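Local coordinates for penicillin-binding protein activator LpoA (Escherichia coli, PDB 6DR3) that stimulates the transpeptidase activity of penicillin-binding protein 1A in peptidoglycan synthesis, this chain being the amino-terminal, all-helical domain of the outer-membrane lipoprotein, at residues E55-N58 with Q59-Q62; I34-Q37 with L38-I41; G174-D177 with L178-V181; A194-A197 with D198-R202; E102-Q105 with Q106-W110. One frame throughout, in Å; residues are numbered along the deposited sequence.

Contact 1: E55-N58 with Q59-Q62; sequences ELFN and QLPQ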
# COMPACT_ATOMS: atom_id res chain seq x y z
N GLU A 55 -14.37 -17.30 8.55
CA GLU A 55 -15.65 -17.69 9.13
C GLU A 55 -16.53 -16.48 9.39
O GLU A 55 -17.72 -16.47 9.05
CB GLU A 55 -15.42 -18.48 10.42
CG GLU A 55 -16.70 -18.85 11.16
CD GLU A 55 -17.69 -19.57 10.27
OE1 GLU A 55 -17.26 -20.23 9.31
OE2 GLU A 55 -18.91 -19.47 10.54
N LEU A 56 -15.97 -15.43 10.00
CA LEU A 56 -16.75 -14.24 10.27
C LEU A 56 -17.17 -13.55 8.97
O LEU A 56 -18.25 -12.96 8.91
CB LEU A 56 -15.96 -13.27 11.15
CG LEU A 56 -16.75 -12.18 11.87
CD1 LEU A 56 -17.82 -12.77 12.79
CD2 LEU A 56 -15.80 -11.29 12.68
N PHE A 57 -16.33 -13.63 7.94
CA PHE A 57 -16.72 -13.15 6.62
C PHE A 57 -17.91 -13.94 6.08
O PHE A 57 -18.82 -13.37 5.47
CB PHE A 57 -15.51 -13.25 5.68
CG PHE A 57 -15.80 -12.82 4.26
CD1 PHE A 57 -16.39 -13.69 3.36
CD2 PHE A 57 -15.43 -11.56 3.81
CE1 PHE A 57 -16.64 -13.31 2.06
CE2 PHE A 57 -15.67 -11.17 2.51
CZ PHE A 57 -16.28 -12.04 1.63
N ASN A 58 -17.92 -15.26 6.30
CA ASN A 58 -19.02 -16.09 5.84
C ASN A 58 -20.30 -15.87 6.64
O ASN A 58 -21.38 -16.26 6.18
CB ASN A 58 -18.63 -17.57 5.90
CG ASN A 58 -17.54 -17.94 4.92
OD1 ASN A 58 -17.32 -17.23 3.93
ND2 ASN A 58 -16.86 -19.05 5.17
N GLN A 59 -20.20 -15.27 7.82
CA GLN A 59 -21.37 -14.98 8.65
C GLN A 59 -21.92 -13.58 8.43
O GLN A 59 -22.82 -13.16 9.16
CB GLN A 59 -21.04 -15.19 10.12
CG GLN A 59 -20.76 -16.64 10.50
CD GLN A 59 -20.54 -16.82 11.99
OE1 GLN A 59 -20.85 -15.94 12.79
NE2 GLN A 59 -20.00 -17.97 12.37
N LEU A 60 -21.39 -12.84 7.45
CA LEU A 60 -21.92 -11.52 7.16
C LEU A 60 -23.35 -11.64 6.62
O LEU A 60 -23.63 -12.52 5.81
CB LEU A 60 -21.05 -10.80 6.14
CG LEU A 60 -19.74 -10.20 6.68
CD1 LEU A 60 -18.84 -9.77 5.53
CD2 LEU A 60 -20.04 -9.02 7.59
N PRO A 61 -24.26 -10.77 7.05
CA PRO A 61 -25.62 -10.80 6.49
C PRO A 61 -25.60 -10.55 4.99
O PRO A 61 -24.68 -9.94 4.44
CB PRO A 61 -26.35 -9.67 7.23
CG PRO A 61 -25.56 -9.46 8.48
CD PRO A 61 -24.14 -9.75 8.11
N GLN A 62 -26.65 -11.04 4.32
CA GLN A 62 -26.79 -10.80 2.89
C GLN A 62 -27.22 -9.37 2.61
O GLN A 62 -26.86 -8.81 1.57
CB GLN A 62 -27.79 -11.79 2.29
CG GLN A 62 -27.34 -13.25 2.36
CD GLN A 62 -28.39 -14.21 1.83
OE1 GLN A 62 -29.56 -14.15 2.22
NE2 GLN A 62 -27.98 -15.11 0.94
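The C-terminal end of helix 50-58, in this TPR-like domain, unwinds where E55 meets Q59 and F57 meets L60. Q59 is the first residue to leave helical backbone angles, and its amide nitrogen is shared between two carbonyls, neither met squarely: Q59 N makes weak hydrogen bonds to E55 O (3.0 Å) and to L56 O (3.2 Å). L60 N then bonds to F57 O at 3.3 Å, nearly straight at the hydrogen but with the donor standing well above the carbonyl plane instead of on a lone pair. On the outer side of this turn the two long polar chains meet. The E55 chain, with CG swung away from the backbone N (chi1 175°) and a bend at chi2, reaches forward along the helix, and the extended Q59 chain presents its amide to it. Q59 NE2 donates to E55 OE2 at 2.6 Å, close to the amide's own plane and onto the carboxylate's anti lone pair, while the two flat groups are turned 72° against each other. The inner side is apolar: L60 CD1 approaches the ring at F57 CD2 (4.2 Å), and F57 in turn packs on A76 and I79 of helix 66-82. L56 faces L22 and M25 of helix 18-25, and its carbonyl takes a further hydrogen bond from Q37 NE2 of helix 30-47. The helix end is therefore closed by several modest backbone bonds and one short side-chain bond, whose carboxylate probably polarises the amide of Q59, while the L60 side chain is buried against helices 30-47 and 66-82.

Contact 2: I34-Q37 with L38-I41; sequences INWQ and LLAI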
# COMPACT_ATOMS: atom_id res chain seq x y z
N ILE A 34 -23.01 -4.93 12.00
CA ILE A 34 -22.34 -5.26 10.74
C ILE A 34 -21.03 -4.49 10.61
O ILE A 34 -20.01 -5.04 10.20
CB ILE A 34 -23.28 -4.99 9.55
CG1 ILE A 34 -24.42 -6.01 9.54
CG2 ILE A 34 -22.51 -5.04 8.22
CD1 ILE A 34 -25.50 -5.71 8.50
N ASN A 35 -21.05 -3.20 10.95
CA ASN A 35 -19.84 -2.39 10.83
C ASN A 35 -18.74 -2.93 11.73
O ASN A 35 -17.59 -3.08 11.30
CB ASN A 35 -20.16 -0.93 11.16
CG ASN A 35 -21.05 -0.28 10.12
OD1 ASN A 35 -21.06 -0.68 8.95
ND2 ASN A 35 -21.80 0.73 10.53
N TRP A 36 -19.07 -3.22 12.99
CA TRP A 36 -18.09 -3.83 13.88
C TRP A 36 -17.61 -5.17 13.33
O TRP A 36 -16.42 -5.50 13.42
CB TRP A 36 -18.67 -4.02 15.28
CG TRP A 36 -18.84 -2.75 16.08
CD1 TRP A 36 -19.99 -2.29 16.65
CD2 TRP A 36 -17.82 -1.80 16.41
NE1 TRP A 36 -19.76 -1.11 17.30
CE2 TRP A 36 -18.43 -0.78 17.17
CE3 TRP A 36 -16.45 -1.70 16.13
CZ2 TRP A 36 -17.72 0.31 17.66
CZ3 TRP A 36 -15.75 -0.61 16.62
CH2 TRP A 36 -16.39 0.38 17.37
N GLN A 37 -18.53 -5.95 12.74
CA GLN A 37 -18.16 -7.24 12.18
C GLN A 37 -17.18 -7.07 11.03
O GLN A 37 -16.19 -7.81 10.93
CB GLN A 37 -19.41 -7.98 11.72
CG GLN A 37 -19.15 -9.38 11.20
CD GLN A 37 -20.43 -10.14 10.92
OE1 GLN A 37 -21.52 -9.66 11.22
NE2 GLN A 37 -20.31 -11.33 10.35
N LEU A 38 -17.43 -6.11 10.14
CA LEU A 38 -16.50 -5.84 9.05
C LEU A 38 -15.14 -5.44 9.58
O LEU A 38 -14.10 -5.82 9.01
CB LEU A 38 -17.06 -4.75 8.14
CG LEU A 38 -18.26 -5.14 7.26
CD1 LEU A 38 -18.91 -3.89 6.70
CD2 LEU A 38 -17.82 -6.07 6.14
N LEU A 39 -15.11 -4.68 10.67
CA LEU A 39 -13.83 -4.26 11.25
C LEU A 39 -13.11 -5.43 11.89
O LEU A 39 -11.88 -5.55 11.78
CB LEU A 39 -14.07 -3.14 12.26
CG LEU A 39 -14.32 -1.77 11.63
CD1 LEU A 39 -15.06 -0.85 12.59
CD2 LEU A 39 -13.00 -1.14 11.21
N ALA A 40 -13.85 -6.31 12.57
CA ALA A 40 -13.24 -7.51 13.14
C ALA A 40 -12.57 -8.34 12.06
O ALA A 40 -11.45 -8.83 12.25
CB ALA A 40 -14.29 -8.34 13.88
N ILE A 41 -13.24 -8.52 10.92
CA ILE A 41 -12.64 -9.25 9.81
C ILE A 41 -11.34 -8.59 9.38
O ILE A 41 -10.31 -9.26 9.19
CB ILE A 41 -13.64 -9.34 8.63
CG1 ILE A 41 -14.90 -10.08 9.06
CG2 ILE A 41 -13.00 -10.03 7.43
CD1 ILE A 41 -16.08 -9.87 8.13
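L38 packs beside I34 on the buried helix 30-47, a member of the TPR-like array of paired helices, and each residue that follows repeats the same i to i+4 bonding to the turn before it. L38 N gives its hydrogen to I34 O at 2.8 Å, almost along the C=O axis. The L38 side chain runs beside that of I34, both pointing the same way, so that L38 CD1 lies 4.1 Å from I34 CG2; the pair faces Q68 of helix 66-82, and L38 also meets L75 there. One residue on, L39 N bonds to N35 O at 3.0 Å. Its CG stands opposite its own carbonyl carbon (chi1 -77°), which carries CD1 back toward W36, and L39 CD1 comes to 3.9 Å from W36 CE3 at the six-membered end of the indole. Beyond this contact L39 reaches Y9 and M10 of helix 7-11 and Y21 of helix 18-25, and the indole NE1 bonds to Q5 OE1, which helps to set the rotation of the ring that the leucine touches. A40 continues the helical bonding from its N to W36 O at 2.8 Å, and its small methyl packs on L22. Different faces of one helix thus serve different neighbours: I34, L38 and I41 turn to helix 66-82 and the loop before it, while W36, L39 and A40 turn to helix 18-25. Last in the series, I41 N donates to Q37 O at 3.0 Å, and the same carbonyl oxygen of Q37 is brushed by I41 CG1, only 3.2 Å away.

Contact 3: G174-D177 with L178-V181; sequences GWLD and LQRV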
# COMPACT_ATOMS: atom_id res chain seq x y z
N GLY A 174 10.80 10.66 -12.26
CA GLY A 174 11.78 11.12 -11.28
C GLY A 174 12.46 9.97 -10.58
O GLY A 174 13.67 10.01 -10.33
N TRP A 175 11.70 8.93 -10.23
CA TRP A 175 12.30 7.76 -9.59
C TRP A 175 13.30 7.08 -10.52
O TRP A 175 14.39 6.68 -10.08
CB TRP A 175 11.21 6.77 -9.17
CG TRP A 175 10.56 7.08 -7.86
CD1 TRP A 175 9.25 7.38 -7.64
CD2 TRP A 175 11.20 7.11 -6.58
NE1 TRP A 175 9.03 7.60 -6.30
CE2 TRP A 175 10.21 7.44 -5.63
CE3 TRP A 175 12.51 6.90 -6.14
CZ2 TRP A 175 10.49 7.56 -4.27
CZ3 TRP A 175 12.78 7.02 -4.79
CH2 TRP A 175 11.78 7.35 -3.87
N LEU A 176 12.95 6.93 -11.79
CA LEU A 176 13.86 6.31 -12.74
C LEU A 176 15.09 7.17 -12.98
O LEU A 176 16.17 6.64 -13.27
CB LEU A 176 13.14 6.05 -14.07
CG LEU A 176 11.98 5.04 -14.00
CD1 LEU A 176 11.25 4.98 -15.33
CD2 LEU A 176 12.48 3.66 -13.59
N ASP A 177 14.97 8.49 -12.84
CA ASP A 177 16.15 9.35 -12.95
C ASP A 177 17.10 9.11 -11.78
O ASP A 177 18.32 9.03 -11.97
CB ASP A 177 15.73 10.81 -13.01
CG ASP A 177 16.87 11.73 -13.39
OD1 ASP A 177 17.13 11.88 -14.60
OD2 ASP A 177 17.53 12.27 -12.48
N LEU A 178 16.56 8.99 -10.56
CA LEU A 178 17.42 8.70 -9.42
C LEU A 178 18.06 7.33 -9.55
O LEU A 178 19.22 7.13 -9.16
CB LEU A 178 16.61 8.79 -8.12
CG LEU A 178 17.39 8.58 -6.81
CD1 LEU A 178 18.50 9.61 -6.66
CD2 LEU A 178 16.45 8.63 -5.62
N GLN A 179 17.32 6.36 -10.08
CA GLN A 179 17.89 5.05 -10.38
C GLN A 179 19.14 5.19 -11.24
O GLN A 179 20.17 4.57 -10.96
CB GLN A 179 16.84 4.18 -11.08
CG GLN A 179 17.25 2.73 -11.29
CD GLN A 179 16.24 1.96 -12.12
OE1 GLN A 179 15.77 2.45 -13.15
NE2 GLN A 179 15.90 0.76 -11.68
N ARG A 180 19.06 6.01 -12.29
CA ARG A 180 20.22 6.21 -13.17
C ARG A 180 21.36 6.89 -12.42
O ARG A 180 22.53 6.53 -12.60
CB ARG A 180 19.82 7.03 -14.39
CG ARG A 180 19.18 6.22 -15.50
CD ARG A 180 19.98 6.34 -16.80
NE ARG A 180 21.36 5.89 -16.64
CZ ARG A 180 22.29 5.98 -17.58
NH1 ARG A 180 22.00 6.51 -18.76
NH2 ARG A 180 23.52 5.54 -17.34
N VAL A 181 21.04 7.89 -11.59
CA VAL A 181 22.06 8.50 -10.75
C VAL A 181 22.78 7.42 -9.94
O VAL A 181 24.00 7.46 -9.76
CB VAL A 181 21.43 9.56 -9.83
CG1 VAL A 181 22.45 10.08 -8.81
CG2 VAL A 181 20.89 10.72 -10.66
O HOH W 1 16.49 4.36 -14.92
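L176 and Q179 lie side by side on helix 170-185, pointing the same way, and Q179 OE1 comes 3.5 Å from L176 CD2. An ordered water closes the polar half of this pair: it donates to L176 O at 2.8 Å and to Q179 OE1 at 2.7 Å. L176 O also accepts R180 N (3.1 Å), so this carbonyl serves the helix and the water at once. On another face W175 and L178 run alongside each other, with L178 CD2 set 4.1 Å from W175 CZ3. Here the leucine's CG points away from its own N (chi1 -177°), which brings CD2 to the indole. The third pair is mixed, D177 OD2 standing 4.1 Å from V181 CG2, while V181 N bonds to D177 O at 3.0 Å in regular helical fashion.

Around this first shell, neighbouring helices decide how the groups are held. The indole of W175 is packed by I145, T148 and L152 of helix 138-153, and Q179 NE2 bonds to L152 O, which fixes the amide whose oxygen meets the water. Helix 189-202 meets D177, L178 and V181: D177 OD2 forms a salt bridge with R202 NH2. From the same helix, the indole NE1 of W199 donates to G174 O. The contact is thus a segment of helix held by two neighbouring helices within a helical stack. Its carboxylate is paired with an arginine, which would probably favour the charged form of D177, and the amide of Q179 has a partner on each of its two ends, one a backbone carbonyl and one a water.

Contact 4: A194-A197 with D198-R202; sequences AGIA and DWQKR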
# COMPACT_ATOMS: atom_id res chain seq x y z
N ALA A 194 26.35 14.10 -3.97
CA ALA A 194 26.10 15.30 -4.77
C ALA A 194 25.07 15.02 -5.86
O ALA A 194 24.22 15.87 -6.14
CB ALA A 194 27.41 15.80 -5.38
N GLY A 195 25.15 13.85 -6.49
CA GLY A 195 24.15 13.50 -7.49
C GLY A 195 22.75 13.43 -6.90
O GLY A 195 21.77 13.81 -7.55
N ILE A 196 22.63 12.94 -5.66
CA ILE A 196 21.34 12.91 -4.99
C ILE A 196 20.85 14.33 -4.71
O ILE A 196 19.67 14.64 -4.89
CB ILE A 196 21.42 12.07 -3.70
CG1 ILE A 196 21.64 10.60 -4.05
CG2 ILE A 196 20.15 12.23 -2.86
CD1 ILE A 196 22.05 9.74 -2.86
N ALA A 197 21.75 15.20 -4.26
CA ALA A 197 21.36 16.58 -3.98
C ALA A 197 20.87 17.28 -5.24
O ALA A 197 19.88 18.02 -5.20
CB ALA A 197 22.53 17.34 -3.37
N ASP A 198 21.54 17.05 -6.37
CA ASP A 198 21.08 17.65 -7.62
C ASP A 198 19.76 17.04 -8.06
O ASP A 198 18.88 17.76 -8.57
CB ASP A 198 22.14 17.47 -8.71
CG ASP A 198 23.37 18.35 -8.49
OD1 ASP A 198 23.26 19.35 -7.75
OD2 ASP A 198 24.43 18.03 -9.05
N TRP A 199 19.58 15.73 -7.88
CA TRP A 199 18.31 15.11 -8.22
C TRP A 199 17.17 15.71 -7.40
O TRP A 199 16.08 15.97 -7.94
CB TRP A 199 18.38 13.60 -7.98
CG TRP A 199 17.05 12.92 -8.13
CD1 TRP A 199 16.46 12.52 -9.30
CD2 TRP A 199 16.14 12.57 -7.08
NE1 TRP A 199 15.24 11.94 -9.04
CE2 TRP A 199 15.02 11.96 -7.69
CE3 TRP A 199 16.16 12.71 -5.69
CZ2 TRP A 199 13.94 11.49 -6.95
CZ3 TRP A 199 15.08 12.24 -4.96
CH2 TRP A 199 13.98 11.64 -5.59
N GLN A 200 17.40 15.95 -6.11
CA GLN A 200 16.37 16.56 -5.27
C GLN A 200 15.93 17.90 -5.84
O GLN A 200 14.75 18.26 -5.75
CB GLN A 200 16.90 16.71 -3.84
CG GLN A 200 17.06 15.39 -3.10
CD GLN A 200 17.65 15.56 -1.71
OE1 GLN A 200 18.79 15.99 -1.55
NE2 GLN A 200 16.87 15.21 -0.70
N LYS A 201 16.86 18.65 -6.44
CA LYS A 201 16.51 19.92 -7.06
C LYS A 201 15.97 19.74 -8.47
O LYS A 201 15.38 20.68 -9.01
CB LYS A 201 17.74 20.83 -7.08
CG LYS A 201 18.07 21.42 -5.72
CD LYS A 201 19.49 21.96 -5.65
CE LYS A 201 19.72 22.72 -4.35
NZ LYS A 201 21.17 23.00 -4.10
N ARG A 202 16.15 18.56 -9.07
CA ARG A 202 15.54 18.28 -10.37
C ARG A 202 14.07 17.90 -10.21
O ARG A 202 13.23 18.35 -10.99
CB ARG A 202 16.28 17.14 -11.07
CG ARG A 202 17.45 17.58 -11.92
CD ARG A 202 17.75 16.54 -12.99
NE ARG A 202 18.13 15.24 -12.44
CZ ARG A 202 19.31 14.97 -11.91
NH1 ARG A 202 20.25 15.91 -11.84
NH2 ARG A 202 19.56 13.76 -11.44
O HOH W 2 22.05 13.99 -10.15
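W199 and Q200 pack closely over the preceding turn of helix 189-202, whereas D198 and K201 stand on its solvent side and R202 folds back over it. In the close half, W199 CB sits 3.4 Å from G195 O, the carbonyl that also receives W199 N at 2.9 Å. Q200 leans on the same turn: its CG lies 3.3 Å from I196 O, and the extended chain beyond carries OE1 to 3.6 Å from A197 CA, so the amide oxygen rests on the helix surface while its NE2 goes to A209 O. I196 and Q200 both press on L212, and the W199 side chain, with CG opposite its N (chi1 172°), is turned off this helix, into the interface with helix 170-185, toward D177 and L178.

The looser half ends in a bond that weakens, K201 N reaching A197 O at 3.3 Å, near the C-terminal end of the helix. Here R202 does not extend into solvent but doubles back along the helix through bends at its third and fourth torsions (chi3 -62°). Its guanidinium lays one face on W199 CA and takes a water at its edge, in plane: R202 NH2 gives to that water at 2.8 Å, and the water donates to G195 O at 2.6 Å. G195 O therefore receives two donors, a backbone N-H and a water. Through that water, NH2 links the G195 carbonyl to the carboxylate of D177 on the neighbouring helix, which probably offsets the positive charge of R202.

Contact 5: E102-Q105 with Q106-W110; sequences EQNQ and QARYW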
# COMPACT_ATOMS: atom_id res chain seq x y z
N GLU A 102 -12.85 5.01 -0.67
CA GLU A 102 -12.31 6.07 0.16
C GLU A 102 -10.79 5.91 0.30
O GLU A 102 -10.22 4.87 -0.05
CB GLU A 102 -12.98 6.07 1.53
CG GLU A 102 -14.49 6.24 1.47
CD GLU A 102 -15.11 6.45 2.84
OE1 GLU A 102 -14.47 7.11 3.69
OE2 GLU A 102 -16.23 5.95 3.07
N GLN A 103 -10.14 6.95 0.82
CA GLN A 103 -8.68 6.97 0.87
C GLN A 103 -8.14 5.74 1.59
O GLN A 103 -7.29 5.02 1.05
CB GLN A 103 -8.19 8.25 1.55
CG GLN A 103 -6.66 8.31 1.65
CD GLN A 103 -6.16 9.67 2.08
OE1 GLN A 103 -5.54 10.40 1.30
NE2 GLN A 103 -6.40 10.02 3.34
N ASN A 104 -8.60 5.50 2.82
CA ASN A 104 -8.16 4.31 3.55
C ASN A 104 -8.35 3.05 2.72
O ASN A 104 -7.48 2.18 2.70
CB ASN A 104 -8.92 4.19 4.87
CG ASN A 104 -8.79 2.81 5.50
OD1 ASN A 104 -9.71 1.99 5.43
ND2 ASN A 104 -7.63 2.54 6.10
N GLN A 105 -9.48 2.94 2.02
CA GLN A 105 -9.72 1.78 1.17
C GLN A 105 -8.79 1.78 -0.03
O GLN A 105 -8.27 0.72 -0.42
CB GLN A 105 -11.18 1.76 0.71
CG GLN A 105 -12.17 1.36 1.79
CD GLN A 105 -13.60 1.31 1.29
OE1 GLN A 105 -14.00 2.11 0.45
NE2 GLN A 105 -14.37 0.35 1.80
N GLN A 106 -8.55 2.94 -0.63
CA GLN A 106 -7.60 3.02 -1.74
C GLN A 106 -6.20 2.60 -1.30
O GLN A 106 -5.51 1.88 -2.02
CB GLN A 106 -7.58 4.44 -2.31
CG GLN A 106 -8.86 4.84 -3.02
CD GLN A 106 -8.83 6.26 -3.53
OE1 GLN A 106 -7.76 6.86 -3.68
NE2 GLN A 106 -10.00 6.82 -3.80
N ALA A 107 -5.78 3.05 -0.11
CA ALA A 107 -4.47 2.64 0.39
C ALA A 107 -4.39 1.13 0.55
O ALA A 107 -3.36 0.52 0.24
CB ALA A 107 -4.18 3.33 1.73
N ARG A 108 -5.48 0.50 1.02
CA ARG A 108 -5.50 -0.95 1.15
C ARG A 108 -5.63 -1.62 -0.21
O ARG A 108 -5.07 -2.71 -0.42
CB ARG A 108 -6.65 -1.38 2.06
CG ARG A 108 -6.44 -1.04 3.52
CD ARG A 108 -7.75 -1.07 4.28
NE ARG A 108 -8.44 -2.36 4.16
CZ ARG A 108 -9.73 -2.54 4.38
NH1 ARG A 108 -10.50 -1.53 4.75
NH2 ARG A 108 -10.27 -3.75 4.24
N TYR A 109 -6.36 -1.01 -1.14
CA TYR A 109 -6.41 -1.53 -2.51
C TYR A 109 -5.02 -1.63 -3.10
O TYR A 109 -4.63 -2.67 -3.65
CB TYR A 109 -7.31 -0.63 -3.37
CG TYR A 109 -7.15 -0.86 -4.85
CD1 TYR A 109 -7.90 -1.82 -5.52
CD2 TYR A 109 -6.24 -0.11 -5.60
CE1 TYR A 109 -7.76 -2.03 -6.88
CE2 TYR A 109 -6.09 -0.32 -6.95
CZ TYR A 109 -6.85 -1.28 -7.59
OH TYR A 109 -6.71 -1.48 -8.94
N TRP A 110 -4.23 -0.55 -3.00
CA TRP A 110 -2.88 -0.58 -3.55
C TRP A 110 -1.97 -1.50 -2.76
O TRP A 110 -1.07 -2.13 -3.34
CB TRP A 110 -2.31 0.84 -3.60
CG TRP A 110 -3.01 1.71 -4.59
CD1 TRP A 110 -3.82 2.77 -4.32
CD2 TRP A 110 -2.99 1.58 -6.01
NE1 TRP A 110 -4.29 3.32 -5.48
CE2 TRP A 110 -3.79 2.61 -6.54
CE3 TRP A 110 -2.35 0.70 -6.89
CZ2 TRP A 110 -3.98 2.78 -7.91
CZ3 TRP A 110 -2.54 0.87 -8.25
CH2 TRP A 110 -3.35 1.90 -8.75
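N104 swings its CG away from its backbone N (chi1 165°) and R108, one turn on, bends at its third torsion (chi3 57°), so that the amide and the guanidinium meet on the flank of helix 103-117. N104 OD1 then lies near the plane of the R108 guanidinium, at its edge, 3.7 Å from NH1, and the two planes are 47° apart; this is a contact of polar surfaces at longer range. The firm partners of the arginine lie elsewhere, in salt bridges of NH2 to E71 and of NE to E78, both on helix 66-82, so the acid pair fixes the guanidinium that N104 only borders.

The start of the helix is formed at E102, in the N-cap position. Q106 N gives to E102 O at 2.6 Å and A107 N to Q103 O at 2.7 Å, and E102 N in turn makes a weak bond to Q105 OE1 at 3.3 Å. That last bond is half of a capping box, the side chain of the third helical residue closing back on the cap. Q105 NE2 is held by E71, which positions its amide, and Q106 NE2 bonds to L101 O just before the helix. Further along, Y109 N reaches Q105 O at 2.7 Å. E71 thus holds both R108 and Q105, and E78 adds a second carboxylate to R108, a polar seam that ties the first two turns of the helix to helix 66-82; the two carboxylates probably balance the charge of R108 and fix its orientation.

Overall arrangement
From the N terminus, contact 2 comes first on helix 30-47, then contact 1 at the end of helix 50-58, contact 5 at the start of helix 103-117, contact 3 on helix 170-185 and contact 4 on helix 189-202. Each joins residues that follow one another directly, so none closes a long loop, and all are in series without nesting or crossing. Contacts 1 and 2 touch, their centres about 10 Å apart, pairing consecutive helices at one end of the domain; contacts 3 and 4 do likewise, about 10 Å apart, at the opposite end. Contact 5 lies between, its centre about 17 Å from that of contact 2 and about 27 Å from that of contact 3.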